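Local atomic coordinates of 2,4-dihydroxyhept-2-ene-1,7-dioic acid aldolase (Kordia algicida OT-1, PDB entry 6BDE), a protein that binds heme b and, as an H-NOX protein, probably senses nitric oxide or a related diatomic gas. Residues A[105-108]-A[113-116]; A[94-99]-A[148-153]; A[23-28]-A[56-61]. The protein carries 1 engineered substitution. All blocks are in the same frame, centred on the assembly; numbering follows the deposited sequence.

Contact 1 (A[105-108]-A[113-116]); sequences VEVR and DAEL. With HEM (protoporphyrin IX containing Fe), chain B.
In the proximal heme pocket of this H-NOX fold, Val107 and Arg108 of the helix that also carries His104, the axial ligand of the heme iron, meet Ala114 and Leu116 of the loop leading to strand 118-121. Val107 and Leu116 form the apolar part: CG1 of Val107 packs against CD2 of Leu116 at 4.0 Å and, more loosely, against the methyl of Ala114. With CG1 anti to the backbone N (chi1 180°), the valine spreads both methyls toward the porphyrin, and CG2 comes within 3.5 Å of the heme meso carbon CHB. Leu116 adds its own CD2, which lies 3.6 Å from C1A of the heme, so one methyl serves both the helix and the macrocycle. An alanine in place of Val107 would probably open a gap beside CHB and leave Leu116 CD2 without its helical neighbour. On the outer, more exposed side, the Arg108 chain bends at chi3 (-67°) and brings its guanidinium end-on to Ala114 O. Arg108 NH1 at 3.0 Å and NH2 at 3.1 Å both donate to Ala114 O, approaching from the same face of the carbonyl plane. NH1 is only tilted from that plane, whereas NH2 stands well above it; neither bond is straight. The Leu116 side chain lies antiparallel to that of Arg108, Leu116 CD1 being 3.7 Å from Arg108 NH2. Between Ala114 and Leu116, Glu115 turns its main-chain N to the cofactor, while its OE2 forms a salt bridge with Arg44. Lys2, Tyr133, Ser135 and Arg137 also hydrogen-bond to the heme. The backbone N of Glu115 donates a nearly straight bond (172°) to the heme propionate oxygen O1A, 2.9 Å away.

Contact 2 (A[94-99]-A[148-153]); sequences EMLASI and NKTFEH. With HEM (protoporphyrin IX containing Fe), chain B.
Beside one edge of the heme in this H-NOX fold, the end of helix 92-96 packs against the C-terminal part of helix 140-153, in a buried contact made by Met95, Leu96, Thr150 and Phe151. Thr150 lies at the centre. Its OG1 lies anti to the carbonyl carbon (chi1 -63°), which puts CG2 anti to the backbone N, and this methyl of Thr150 fits between Met95 SD, 4.0 Å away, and CD2 of Leu96 at a similar distance. The methionine chain is extended and crosses the threonine obliquely, whereas Leu96 and Thr150 pass alongside with their ends pointing opposite ways. The hydroxyl of Thr150 is buried but not left without a partner, because OG1 hydrogen-bonds to Leu146 O in its own helix. The other branch of Leu96 reaches the aromatic ring: CD1 touches CE2 of Phe151 at 3.6 Å, the two side chains crossing at about a right angle. Leu96 thus divides its methyls, one to the ring and the other toward the heme, where CD2 lies 3.9 Å from the heme methyl CMC. Thr150 OG1 is 4.0 Å from heme CMC, and both helices therefore border this corner of the pocket. Phe75 of helix 63-81 also touches Thr150, and Pro92 touches both Thr150 and Phe151. After Leu96 the chain leaves the helix through a type I turn, with Ser98 OG bonding back to Glu94 O at 2.7 Å. The turn delivers Ile99, first residue of the helix carrying the axial His104, to the porphyrin, its CD1 meeting the heme vinyl carbon CBC at 3.4 Å.

Contact 3 (A[23-28]-A[56-61]); sequences DKIITQ and SANTDV
The side-chain amides of Gln28 and Asn58 meet head-on, their planes inclined by only 30°, and join in a reciprocal pair of hydrogen bonds. Asn58 ND2 gives the shorter one, 2.7 Å to Gln28 OE1, tilted from the carbonyl plane. In return Gln28 NE2 donates to Asn58 OD1 at 3.3 Å, in the carbonyl plane and on a lone pair. Each amide is donor and acceptor at once, which fixes the flip of both groups. The extended Gln28 chain, its CG anti to the carbonyl carbon (chi1 -59°), carries the amide across to the other helix. Lys24 lies along the asparagine amide with its aliphatic part: CG is 3.3 Å and CE 3.4 Å from Asn58 ND2. On the other side of the amide plane from the lysine chain, CG2 of Ile25 is 3.7 Å from Asn58 ND2, so apolar carbons close in on this nitrogen, which has a second hydrogen-bond partner adjoining the two segments. The contact is helix-helix packing at the periphery, away from the heme, joining helix 19-27 to the C-terminal end of helix 45-59. Ile25 continues inward onto Leu51 and Leu55 of helix 45-59 and Leu10 of helix 3-17, while Asn58 also touches Met21.

How the contacts relate
From the N terminus, contact 3 closes first, bringing helix 19-27 against the end of helix 45-59 over a loop of 27 residues. It is complete before the other two open, and it lies about 31 Å from contact 2, centre to centre, across the middle of the chain. Contact 2 then spans a long loop from helix 92-96 to helix 140-153, enclosing most of helix 99-110 and the strands between 118 and 134. Nested within that loop, contact 1 folds the segment before strand 118-121 back onto helix 99-110. Contacts 1 and 2 do not touch, yet both border the heme, whereas contact 3 ties together the distant N-terminal helices.

Contact 1 (A[105-108]-A[113-116])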
loop_
_atom_site.group_PDB
_atom_site.type_symbol
_atom_site.label_atom_id
_atom_site.label_comp_id
_atom_site.label_asym_id
_atom_site.label_seq_id
_atom_site.Cartn_x
_atom_site.Cartn_y
_atom_site.Cartn_z
ATOM N N VAL A 105 9.103 -7.049 -9.523
ATOM C CA VAL A 105 10.397 -7.337 -10.134
ATOM C C VAL A 105 10.987 -6.067 -10.732
ATOM O O VAL A 105 12.188 -5.798 -10.600
ATOM C CB VAL A 105 10.256 -8.450 -11.189
ATOM C CG1 VAL A 105 11.544 -8.592 -11.989
ATOM C CG2 VAL A 105 9.890 -9.771 -10.525
ATOM N N GLU A 106 10.151 -5.259 -11.389
ATOM C CA GLU A 106 10.615 -3.988 -11.932
ATOM C C GLU A 106 10.989 -3.016 -10.821
ATOM O O GLU A 106 11.926 -2.223 -10.972
ATOM C CB GLU A 106 9.539 -3.380 -12.833
ATOM C CG GLU A 106 9.288 -4.158 -14.111
ATOM C CD GLU A 106 10.551 -4.357 -14.923
ATOM O OE1 GLU A 106 11.215 -3.350 -15.245
ATOM O OE2 GLU A 106 10.881 -5.520 -15.238
ATOM N N VAL A 107 10.268 -3.064 -9.698
ATOM C CA VAL A 107 10.563 -2.174 -8.578
ATOM C C VAL A 107 11.951 -2.463 -8.018
ATOM O O VAL A 107 12.685 -1.545 -7.635
ATOM C CB VAL A 107 9.477 -2.306 -7.495
ATOM C CG1 VAL A 107 9.780 -1.385 -6.320
ATOM C CG2 VAL A 107 8.109 -2.001 -8.081
ATOM N N ARG A 108 12.333 -3.741 -7.964
ATOM C CA ARG A 108 13.662 -4.084 -7.467
ATOM C C ARG A 108 14.755 -3.550 -8.382
ATOM O O ARG A 108 15.874 -3.285 -7.924
ATOM C CB ARG A 108 13.787 -5.600 -7.297
ATOM C CG ARG A 108 15.026 -6.034 -6.528
ATOM C CD ARG A 108 14.859 -7.418 -5.924
ATOM N NE ARG A 108 13.849 -7.445 -4.870
ATOM C CZ ARG A 108 13.961 -6.802 -3.711
ATOM N NH1 ARG A 108 15.039 -6.075 -3.456
ATOM N NH2 ARG A 108 12.994 -6.885 -2.808
ATOM N N ASP A 113 17.626 -1.715 -3.175
ATOM C CA ASP A 113 17.480 -1.875 -1.737
ATOM C C ASP A 113 16.024 -1.969 -1.299
ATOM O O ASP A 113 15.739 -1.834 -0.105
ATOM C CB ASP A 113 18.163 -0.717 -1.006
ATOM C CG ASP A 113 19.664 -0.705 -1.203
ATOM O OD1 ASP A 113 20.224 -1.754 -1.584
ATOM O OD2 ASP A 113 20.285 0.355 -0.980
ATOM N N ALA A 114 15.101 -2.191 -2.233
ATOM C CA ALA A 114 13.688 -2.245 -1.886
ATOM C C ALA A 114 13.401 -3.437 -0.984
ATOM O O ALA A 114 13.986 -4.513 -1.139
ATOM C CB ALA A 114 12.829 -2.326 -3.148
ATOM N N GLU A 115 12.498 -3.234 -0.031
ATOM C CA GLU A 115 12.026 -4.288 0.862
ATOM C C GLU A 115 10.538 -4.461 0.582
ATOM O O GLU A 115 9.714 -3.648 1.014
ATOM C CB GLU A 115 12.313 -3.941 2.319
ATOM C CG GLU A 115 13.804 -3.861 2.623
ATOM C CD GLU A 115 14.099 -3.434 4.046
ATOM O OE1 GLU A 115 13.293 -3.749 4.944
ATOM O OE2 GLU A 115 15.144 -2.782 4.265
ATOM N N LEU A 116 10.202 -5.518 -0.152
ATOM C CA LEU A 116 8.880 -5.708 -0.717
ATOM C C LEU A 116 8.201 -6.933 -0.116
ATOM O O LEU A 116 8.875 -7.852 0.358
ATOM C CB LEU A 116 8.974 -5.868 -2.241
ATOM C CG LEU A 116 9.641 -4.702 -2.971
ATOM C CD1 LEU A 116 10.114 -5.128 -4.351
ATOM C CD2 LEU A 116 8.686 -3.522 -3.068
HETATM C CHA HEM B . 6.050 -1.547 -1.017
HETATM C CHB HEM B . 6.546 0.378 -6.069
HETATM C CHC HEM B . 1.829 -2.093 -7.492
HETATM C CHD HEM B . 1.202 -3.819 -2.359
HETATM C C1A HEM B . 6.297 -0.888 -2.569
HETATM C C2A HEM B . 7.327 0.078 -2.480
HETATM C C3A HEM B . 7.445 0.546 -3.726
HETATM C C4A HEM B . 6.477 -0.164 -4.464
HETATM C CMA HEM B . 8.417 1.608 -4.236
HETATM C CAA HEM B . 8.145 0.474 -1.252
HETATM C CBA HEM B . 9.364 -0.451 -1.178
HETATM C CGA HEM B . 10.310 -0.037 -0.055
HETATM O O1A HEM B . 11.453 -0.561 0.027
HETATM O O2A HEM B . 9.955 0.826 0.790
HETATM C C1B HEM B . 5.151 -0.214 -6.734
HETATM C C2B HEM B . 4.695 0.322 -8.105
HETATM C C3B HEM B . 3.478 -0.356 -8.409
HETATM C C4B HEM B . 3.246 -1.265 -7.237
HETATM C CMB HEM B . 5.415 1.361 -8.965
HETATM C CAB HEM B . 2.601 -0.221 -9.649
HETATM C CBB HEM B . 3.099 -0.433 -10.850
HETATM C C1C HEM B . 1.471 -2.675 -5.922
HETATM C C2C HEM B . 0.122 -3.084 -5.839
HETATM C C3C HEM B . -0.025 -3.508 -4.572
HETATM C C4C HEM B . 1.242 -3.330 -3.985
HETATM C CMC HEM B . -0.932 -3.056 -6.943
HETATM C CAC HEM B . -1.281 -4.073 -3.917
HETATM C CBC HEM B . -1.391 -5.370 -3.730
HETATM C C1D HEM B . 2.623 -3.169 -1.757
HETATM C C2D HEM B . 2.587 -3.213 -0.248
HETATM C C3D HEM B . 3.820 -2.637 0.161
HETATM C C4D HEM B . 4.567 -2.255 -1.135
HETATM C CMD HEM B . 1.484 -3.769 0.650
HETATM C CAD HEM B . 4.301 -2.442 1.599
HETATM C CBD HEM B . 5.563 -3.253 1.871
HETATM C CGD HEM B . 5.175 -4.567 2.541
HETATM O O1D HEM B . 3.967 -4.923 2.560
HETATM O O2D HEM B . 6.063 -5.288 3.064
HETATM N NA HEM B . 5.637 -1.065 -3.789
HETATM N NB HEM B . 4.179 -1.216 -6.080
HETATM N NC HEM B . 2.250 -2.736 -4.760
HETATM N ND HEM B . 3.779 -2.520 -2.435
HETATM FE FE HEM B . 4.199 -2.346 -4.405
#

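Contact 2 (A[94-99]-A[148-153])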
loop_
_atom_site.group_PDB
_atom_site.type_symbol
_atom_site.label_atom_id
_atom_site.label_comp_id
_atom_site.label_asym_id
_atom_site.label_seq_id
_atom_site.Cartn_x
_atom_site.Cartn_y
_atom_site.Cartn_z
ATOM N N GLU A 94 -5.697 -9.297 -13.778
ATOM C CA GLU A 94 -4.421 -9.711 -14.356
ATOM C C GLU A 94 -3.263 -8.911 -13.770
ATOM O O GLU A 94 -2.177 -9.456 -13.540
ATOM C CB GLU A 94 -4.461 -9.560 -15.876
ATOM C CG GLU A 94 -3.392 -10.358 -16.606
ATOM C CD GLU A 94 -3.619 -11.855 -16.516
ATOM O OE1 GLU A 94 -4.687 -12.323 -16.963
ATOM O OE2 GLU A 94 -2.730 -12.562 -15.997
ATOM N N MET A 95 -3.477 -7.617 -13.520
ATOM C CA MET A 95 -2.419 -6.791 -12.947
ATOM C C MET A 95 -2.097 -7.217 -11.518
ATOM O O MET A 95 -0.922 -7.317 -11.145
ATOM C CB MET A 95 -2.820 -5.317 -12.992
ATOM C CG MET A 95 -1.915 -4.402 -12.185
ATOM S SD MET A 95 -2.208 -2.651 -12.504
ATOM C CE MET A 95 -1.260 -1.909 -11.178
ATOM N N LEU A 96 -3.125 -7.475 -10.706
ATOM C CA LEU A 96 -2.890 -7.893 -9.328
ATOM C C LEU A 96 -2.230 -9.265 -9.262
ATOM O O LEU A 96 -1.419 -9.517 -8.363
ATOM C CB LEU A 96 -4.204 -7.890 -8.546
ATOM C CG LEU A 96 -4.855 -6.520 -8.336
ATOM C CD1 LEU A 96 -6.081 -6.637 -7.444
ATOM C CD2 LEU A 96 -3.855 -5.532 -7.753
ATOM N N ALA A 97 -2.552 -10.158 -10.197
ATOM C CA ALA A 97 -1.865 -11.441 -10.268
ATOM C C ALA A 97 -0.456 -11.320 -10.831
ATOM O O ALA A 97 0.252 -12.331 -10.905
ATOM C CB ALA A 97 -2.677 -12.429 -11.106
ATOM N N SER A 98 -0.036 -10.118 -11.224
ATOM C CA SER A 98 1.284 -9.889 -11.796
ATOM C C SER A 98 2.170 -9.036 -10.896
ATOM O O SER A 98 3.235 -8.590 -11.335
ATOM C CB SER A 98 1.151 -9.235 -13.172
ATOM O OG SER A 98 0.382 -10.041 -14.046
ATOM N N ILE A 99 1.754 -8.796 -9.652
ATOM C CA ILE A 99 2.561 -7.994 -8.738
ATOM C C ILE A 99 3.872 -8.704 -8.425
ATOM O O ILE A 99 4.950 -8.099 -8.457
ATOM C CB ILE A 99 1.771 -7.687 -7.453
ATOM C CG1 ILE A 99 0.512 -6.883 -7.774
ATOM C CG2 ILE A 99 2.643 -6.942 -6.450
ATOM C CD1 ILE A 99 -0.514 -6.917 -6.669
ATOM N N ASN A 148 -7.784 -1.313 -4.302
ATOM C CA ASN A 148 -9.003 -0.543 -4.532
ATOM C C ASN A 148 -8.855 0.372 -5.741
ATOM O O ASN A 148 -9.736 0.431 -6.606
ATOM C CB ASN A 148 -9.350 0.280 -3.289
ATOM C CG ASN A 148 -9.924 -0.561 -2.167
ATOM O OD1 ASN A 148 -10.259 -1.731 -2.357
ATOM N ND2 ASN A 148 -10.045 0.035 -0.986
ATOM N N LYS A 149 -7.736 1.094 -5.815
ATOM C CA LYS A 149 -7.513 2.027 -6.911
ATOM C C LYS A 149 -7.118 1.331 -8.205
ATOM O O LYS A 149 -7.271 1.922 -9.280
ATOM C CB LYS A 149 -6.444 3.048 -6.520
ATOM C CG LYS A 149 -6.912 4.048 -5.476
ATOM C CD LYS A 149 -8.067 4.881 -6.006
ATOM C CE LYS A 149 -8.596 5.832 -4.947
ATOM N NZ LYS A 149 -9.656 6.728 -5.489
ATOM N N THR A 150 -6.611 0.099 -8.130
ATOM C CA THR A 150 -6.367 -0.675 -9.343
ATOM C C THR A 150 -7.675 -0.959 -10.069
ATOM O O THR A 150 -7.771 -0.804 -11.292
ATOM C CB THR A 150 -5.647 -1.980 -9.000
ATOM O OG1 THR A 150 -4.361 -1.686 -8.443
ATOM C CG2 THR A 150 -5.472 -2.840 -10.246
ATOM N N PHE A 151 -8.703 -1.367 -9.321
ATOM C CA PHE A 151 -10.010 -1.599 -9.927
ATOM C C PHE A 151 -10.639 -0.295 -10.398
ATOM O O PHE A 151 -11.275 -0.255 -11.458
ATOM C CB PHE A 151 -10.925 -2.315 -8.935
ATOM C CG PHE A 151 -10.657 -3.787 -8.830
ATOM C CD1 PHE A 151 -11.266 -4.676 -9.699
ATOM C CD2 PHE A 151 -9.787 -4.282 -7.872
ATOM C CE1 PHE A 151 -11.016 -6.030 -9.615
ATOM C CE2 PHE A 151 -9.534 -5.637 -7.783
ATOM C CZ PHE A 151 -10.150 -6.511 -8.656
ATOM N N GLU A 152 -10.464 0.783 -9.629
ATOM C CA GLU A 152 -10.996 2.079 -10.037
ATOM C C GLU A 152 -10.318 2.578 -11.306
ATOM O O GLU A 152 -10.955 3.221 -12.150
ATOM C CB GLU A 152 -10.829 3.096 -8.907
ATOM C CG GLU A 152 -11.348 4.485 -9.250
ATOM C CD GLU A 152 -11.667 5.314 -8.023
ATOM O OE1 GLU A 152 -11.941 6.523 -8.178
ATOM O OE2 GLU A 152 -11.639 4.759 -6.904
ATOM N N HIS A 153 -9.022 2.290 -11.459
ATOM C CA HIS A 153 -8.299 2.721 -12.652
ATOM C C HIS A 153 -8.886 2.093 -13.911
ATOM O O HIS A 153 -8.936 2.734 -14.968
ATOM C CB HIS A 153 -6.816 2.375 -12.520
ATOM C CG HIS A 153 -6.006 2.723 -13.730
ATOM N ND1 HIS A 153 -5.474 1.768 -14.569
ATOM C CD2 HIS A 153 -5.640 3.921 -14.243
ATOM C CE1 HIS A 153 -4.816 2.363 -15.548
ATOM N NE2 HIS A 153 -4.900 3.670 -15.373
HETATM C CHA HEM B . 6.050 -1.547 -1.017
HETATM C CHB HEM B . 6.546 0.378 -6.069
HETATM C CHC HEM B . 1.829 -2.093 -7.492
HETATM C CHD HEM B . 1.202 -3.819 -2.359
HETATM C C1A HEM B . 6.297 -0.888 -2.569
HETATM C C2A HEM B . 7.327 0.078 -2.480
HETATM C C3A HEM B . 7.445 0.546 -3.726
HETATM C C4A HEM B . 6.477 -0.164 -4.464
HETATM C CMA HEM B . 8.417 1.608 -4.236
HETATM C CAA HEM B . 8.145 0.474 -1.252
HETATM C CBA HEM B . 9.364 -0.451 -1.178
HETATM C CGA HEM B . 10.310 -0.037 -0.055
HETATM O O1A HEM B . 11.453 -0.561 0.027
HETATM O O2A HEM B . 9.955 0.826 0.790
HETATM C C1B HEM B . 5.151 -0.214 -6.734
HETATM C C2B HEM B . 4.695 0.322 -8.105
HETATM C C3B HEM B . 3.478 -0.356 -8.409
HETATM C C4B HEM B . 3.246 -1.265 -7.237
HETATM C CMB HEM B . 5.415 1.361 -8.965
HETATM C CAB HEM B . 2.601 -0.221 -9.649
HETATM C CBB HEM B . 3.099 -0.433 -10.850
HETATM C C1C HEM B . 1.471 -2.675 -5.922
HETATM C C2C HEM B . 0.122 -3.084 -5.839
HETATM C C3C HEM B . -0.025 -3.508 -4.572
HETATM C C4C HEM B . 1.242 -3.330 -3.985
HETATM C CMC HEM B . -0.932 -3.056 -6.943
HETATM C CAC HEM B . -1.281 -4.073 -3.917
HETATM C CBC HEM B . -1.391 -5.370 -3.730
HETATM C C1D HEM B . 2.623 -3.169 -1.757
HETATM C C2D HEM B . 2.587 -3.213 -0.248
HETATM C C3D HEM B . 3.820 -2.637 0.161
HETATM C C4D HEM B . 4.567 -2.255 -1.135
HETATM C CMD HEM B . 1.484 -3.769 0.650
HETATM C CAD HEM B . 4.301 -2.442 1.599
HETATM C CBD HEM B . 5.563 -3.253 1.871
HETATM C CGD HEM B . 5.175 -4.567 2.541
HETATM O O1D HEM B . 3.967 -4.923 2.560
HETATM O O2D HEM B . 6.063 -5.288 3.064
HETATM N NA HEM B . 5.637 -1.065 -3.789
HETATM N NB HEM B . 4.179 -1.216 -6.080
HETATM N NC HEM B . 2.250 -2.736 -4.760
HETATM N ND HEM B . 3.779 -2.520 -2.435
HETATM FE FE HEM B . 4.199 -2.346 -4.405
#

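Contact 3 (A[23-28]-A[56-61])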
loop_
_atom_site.group_PDB
_atom_site.type_symbol
_atom_site.label_atom_id
_atom_site.label_comp_id
_atom_site.label_asym_id
_atom_site.label_seq_id
_atom_site.Cartn_x
_atom_site.Cartn_y
_atom_site.Cartn_z
ATOM N N ASP A 23 4.816 17.500 12.810
ATOM C CA ASP A 23 5.840 17.762 13.816
ATOM C C ASP A 23 5.604 16.947 15.079
ATOM O O ASP A 23 6.564 16.548 15.748
ATOM C CB ASP A 23 5.873 19.251 14.158
ATOM C CG ASP A 23 6.296 20.110 12.985
ATOM O OD1 ASP A 23 5.667 21.166 12.764
ATOM O OD2 ASP A 23 7.260 19.732 12.287
ATOM N N LYS A 24 4.339 16.690 15.421
ATOM C CA LYS A 24 4.032 15.984 16.659
ATOM C C LYS A 24 4.469 14.525 16.589
ATOM O O LYS A 24 5.195 14.043 17.465
ATOM C CB LYS A 24 2.537 16.084 16.966
ATOM C CG LYS A 24 2.102 15.243 18.155
ATOM C CD LYS A 24 0.872 15.822 18.836
ATOM C CE LYS A 24 0.460 14.975 20.032
ATOM N NZ LYS A 24 -0.639 15.603 20.816
ATOM N N ILE A 25 4.034 13.805 15.551
ATOM C CA ILE A 25 4.381 12.391 15.447
ATOM C C ILE A 25 5.879 12.213 15.241
ATOM O O ILE A 25 6.445 11.180 15.617
ATOM C CB ILE A 25 3.569 11.713 14.326
ATOM C CG1 ILE A 25 3.946 12.281 12.956
ATOM C CG2 ILE A 25 2.077 11.869 14.581
ATOM C CD1 ILE A 25 3.312 11.541 11.796
ATOM N N ILE A 26 6.547 13.208 14.652
ATOM C CA ILE A 26 8.000 13.154 14.533
ATOM C C ILE A 26 8.649 13.380 15.891
ATOM O O ILE A 26 9.619 12.703 16.255
ATOM C CB ILE A 26 8.487 14.175 13.488
ATOM C CG1 ILE A 26 8.201 13.669 12.074
ATOM C CG2 ILE A 26 9.972 14.460 13.660
ATOM C CD1 ILE A 26 8.630 14.629 10.987
ATOM N N THR A 27 8.121 14.329 16.669
ATOM C CA THR A 27 8.669 14.587 17.997
ATOM C C THR A 27 8.448 13.398 18.928
ATOM O O THR A 27 9.345 13.033 19.698
ATOM C CB THR A 27 8.052 15.863 18.575
ATOM O OG1 THR A 27 8.595 17.004 17.898
ATOM C CG2 THR A 27 8.346 15.985 20.062
ATOM N N GLN A 28 7.273 12.765 18.854
ATOM C CA GLN A 28 6.995 11.579 19.658
ATOM C C GLN A 28 7.800 10.359 19.227
ATOM O O GLN A 28 7.757 9.340 19.924
ATOM C CB GLN A 28 5.504 11.231 19.604
ATOM C CG GLN A 28 4.570 12.314 20.103
ATOM C CD GLN A 28 3.118 12.024 19.769
ATOM O OE1 GLN A 28 2.772 11.767 18.615
ATOM N NE2 GLN A 28 2.261 12.058 20.782
ATOM N N SER A 56 -1.913 7.305 14.859
ATOM C CA SER A 56 -3.159 6.645 15.231
ATOM C C SER A 56 -3.610 7.058 16.626
ATOM O O SER A 56 -4.803 7.286 16.859
ATOM C CB SER A 56 -2.993 5.128 15.147
ATOM O OG SER A 56 -4.216 4.466 15.420
ATOM N N ALA A 57 -2.670 7.160 17.567
ATOM C CA ALA A 57 -3.027 7.566 18.923
ATOM C C ALA A 57 -3.475 9.022 18.965
ATOM O O ALA A 57 -4.398 9.371 19.711
ATOM C CB ALA A 57 -1.846 7.341 19.867
ATOM N N ASN A 58 -2.841 9.883 18.167
ATOM C CA ASN A 58 -3.169 11.304 18.209
ATOM C C ASN A 58 -4.497 11.590 17.516
ATOM O O ASN A 58 -5.283 12.420 17.988
ATOM C CB ASN A 58 -2.041 12.114 17.572
ATOM C CG ASN A 58 -0.755 12.046 18.370
ATOM O OD1 ASN A 58 -0.751 11.616 19.524
ATOM N ND2 ASN A 58 0.347 12.458 17.756
ATOM N N THR A 59 -4.772 10.905 16.409
ATOM C CA THR A 59 -5.952 11.188 15.604
ATOM C C THR A 59 -7.134 10.283 15.925
ATOM O O THR A 59 -8.247 10.566 15.470
ATOM C CB THR A 59 -5.614 11.060 14.116
ATOM O OG1 THR A 59 -5.245 9.706 13.825
ATOM C CG2 THR A 59 -4.455 11.980 13.757
ATOM N N ASP A 60 -6.919 9.212 16.692
ATOM C CA ASP A 60 -7.932 8.200 16.992
ATOM C C ASP A 60 -8.418 7.476 15.739
ATOM O O ASP A 60 -9.484 6.854 15.749
ATOM C CB ASP A 60 -9.123 8.799 17.754
ATOM C CG ASP A 60 -9.853 7.769 18.596
ATOM O OD1 ASP A 60 -9.274 6.691 18.854
ATOM O OD2 ASP A 60 -11.004 8.035 18.999
ATOM N N VAL A 61 -7.652 7.544 14.653
ATOM C CA VAL A 61 -7.918 6.768 13.448
ATOM C C VAL A 61 -7.031 5.534 13.482
ATOM O O VAL A 61 -5.837 5.626 13.793
ATOM C CB VAL A 61 -7.668 7.600 12.175
ATOM C CG1 VAL A 61 -7.857 6.743 10.925
ATOM C CG2 VAL A 61 -8.578 8.823 12.149
#